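Local coordinates for GTPase activator-like protein (Chaetomium thermophilum, PDB 5HIU) that is probably a GTPase-activating protein, the TSC2 homologue of this fungus, represented here by its all-helical N-terminal part, at residues K216-T221 with D225-C230. Residues are numbered along the deposited sequence; the frame is centred on the assembly and turned at random.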
loop_
_atom_site.group_PDB
_atom_site.type_symbol
_atom_site.label_atom_id
_atom_site.label_comp_id
_atom_site.label_asym_id
_atom_site.label_seq_id
_atom_site.Cartn_x
_atom_site.Cartn_y
_atom_site.Cartn_z
ATOM N N LYS A 216 0.573 -1.341 8.918
ATOM C CA LYS A 216 0.056 -0.666 10.115
ATOM C C LYS A 216 -0.727 0.567 9.644
ATOM O O LYS A 216 -1.943 0.691 9.839
ATOM C CB LYS A 216 1.230 -0.251 11.009
ATOM C CG LYS A 216 0.936 -0.098 12.491
ATOM C CD LYS A 216 2.235 0.106 13.278
ATOM C CE LYS A 216 2.270 -0.777 14.517
ATOM N NZ LYS A 216 3.400 -0.460 15.437
ATOM N N ILE A 217 -0.020 1.450 8.960
ATOM C CA ILE A 217 -0.616 2.676 8.472
ATOM C C ILE A 217 -1.848 2.396 7.614
ATOM O O ILE A 217 -2.845 3.100 7.709
ATOM C CB ILE A 217 0.419 3.501 7.710
ATOM C CG1 ILE A 217 1.493 3.978 8.697
ATOM C CG2 ILE A 217 -0.221 4.686 7.016
ATOM C CD1 ILE A 217 2.770 4.418 8.017
ATOM N N CYS A 218 -1.793 1.352 6.803
ATOM C CA CYS A 218 -2.938 0.949 6.011
ATOM C C CYS A 218 -4.165 0.659 6.863
ATOM O O CYS A 218 -5.259 1.138 6.587
ATOM C CB CYS A 218 -2.601 -0.278 5.183
ATOM S SG CYS A 218 -1.710 0.107 3.658
ATOM N N MET A 219 -3.990 -0.103 7.929
ATOM C CA MET A 219 -5.129 -0.522 8.716
ATOM C C MET A 219 -5.565 0.496 9.736
ATOM O O MET A 219 -6.532 0.264 10.443
ATOM C CB MET A 219 -4.835 -1.866 9.380
ATOM C CG MET A 219 -4.616 -2.980 8.368
ATOM S SD MET A 219 -5.900 -3.048 7.088
ATOM C CE MET A 219 -7.260 -3.536 8.150
ATOM N N LEU A 220 -4.876 1.618 9.858
ATOM C CA LEU A 220 -5.356 2.635 10.782
ATOM C C LEU A 220 -4.887 3.949 10.304
ATOM O O LEU A 220 -3.805 4.367 10.622
ATOM C CB LEU A 220 -4.916 2.359 12.226
ATOM C CG LEU A 220 -3.445 2.104 12.572
ATOM C CD1 LEU A 220 -2.724 3.369 13.005
ATOM C CD2 LEU A 220 -3.352 1.097 13.700
ATOM N N THR A 221 -5.670 4.579 9.456
ATOM C CA THR A 221 -5.350 5.921 9.021
ATOM C C THR A 221 -6.632 6.552 8.575
ATOM O O THR A 221 -7.446 5.926 7.895
ATOM C CB THR A 221 -4.302 5.943 7.896
ATOM O OG1 THR A 221 -4.040 7.292 7.502
ATOM C CG2 THR A 221 -4.773 5.165 6.689
ATOM N N ASP A 225 -5.383 9.313 1.293
ATOM C CA ASP A 225 -4.124 9.574 0.577
ATOM C C ASP A 225 -2.965 8.754 1.119
ATOM O O ASP A 225 -2.152 8.285 0.333
ATOM C CB ASP A 225 -3.758 11.067 0.582
ATOM C CG ASP A 225 -4.465 11.852 -0.514
ATOM O OD1 ASP A 225 -4.947 11.260 -1.518
ATOM O OD2 ASP A 225 -4.557 13.089 -0.359
ATOM N N ASP A 226 -2.902 8.583 2.446
ATOM C CA ASP A 226 -1.987 7.636 3.066
ATOM C C ASP A 226 -2.170 6.228 2.492
ATOM O O ASP A 226 -1.199 5.515 2.274
ATOM C CB ASP A 226 -2.200 7.576 4.582
ATOM C CG ASP A 226 -1.912 8.901 5.294
ATOM O OD1 ASP A 226 -1.232 9.769 4.711
ATOM O OD2 ASP A 226 -2.363 9.058 6.460
ATOM N N LEU A 227 -3.407 5.799 2.264
ATOM C CA LEU A 227 -3.626 4.463 1.696
ATOM C C LEU A 227 -3.168 4.408 0.261
ATOM O O LEU A 227 -2.581 3.432 -0.171
ATOM C CB LEU A 227 -5.099 4.070 1.721
ATOM C CG LEU A 227 -5.688 3.705 3.055
ATOM C CD1 LEU A 227 -7.174 3.464 2.874
ATOM C CD2 LEU A 227 -5.017 2.471 3.629
ATOM N N ARG A 228 -3.499 5.447 -0.489
ATOM C CA ARG A 228 -3.087 5.502 -1.873
ATOM C C ARG A 228 -1.577 5.407 -1.857
ATOM O O ARG A 228 -0.985 4.643 -2.613
ATOM C CB ARG A 228 -3.573 6.792 -2.534
ATOM C CG ARG A 228 -3.020 7.032 -3.916
ATOM C CD ARG A 228 -3.559 8.320 -4.533
ATOM N NE ARG A 228 -4.801 8.087 -5.265
ATOM C CZ ARG A 228 -6.030 8.199 -4.762
ATOM N NH1 ARG A 228 -6.244 8.560 -3.495
ATOM N NH2 ARG A 228 -7.073 7.950 -5.546
ATOM N N ALA A 229 -0.969 6.151 -0.945
ATOM C CA ALA A 229 0.480 6.262 -0.895
ATOM C C ALA A 229 1.112 4.924 -0.534
ATOM O O ALA A 229 2.052 4.516 -1.192
ATOM C CB ALA A 229 0.910 7.354 0.089
ATOM N N CYS A 230 0.588 4.249 0.493
ATOM C CA CYS A 230 1.089 2.944 0.893
ATOM C C CYS A 230 0.938 1.887 -0.176
ATOM O O CYS A 230 1.770 0.992 -0.279
ATOM C CB CYS A 230 0.375 2.453 2.143
ATOM S SG CYS A 230 0.745 3.487 3.551
#
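Cys218 and Cys230 meet where helix 204-219 and helix 224-240 lie side by side, a compact example of how a short turn lets two successive helices pack. SG of Cys218 rests against CB of Cys230 at 3.5 Å, while the sulfur of Cys230 faces the CG2 methyl of Ile217 at 3.8 Å, so each thiol leans on the opposite helix. With chi1 at -67°, CG1 of Ile217 lies beside the backbone N and CG2 is left anti to it, facing the sulfur of Cys230. Leu227 adds its CD2 methyl, 3.3 Å from O and 4.0 Å from CB of Cys218. The backbones are close here, with CA of Cys218 only 5.6 Å from CA of Leu227.

Nearer the turn, where Thr221 is partly exposed, the tight, buried packing gives way to a polar contact. OG1 of Thr221 donates to OD2 of Asp226 (2.6 Å), which accepts on its anti lone pair, the one pointing away from OD1. Arg158 forms a salt bridge to the same OD2, which probably helps hold the carboxylate negative. CG2 of Thr221 lies 4.0 Å from CG of Leu227, the two side chains running alongside in opposite senses and bridging the polar and apolar parts. Helix 139-163 touches Ile217 and Thr221, helix 179-198 Asp226 and Cys230, and helix 245-261 Cys218 and Leu227. Helices 204-219 and 224-240 form an antiparallel helical hairpin within an elongated alpha-solenoid.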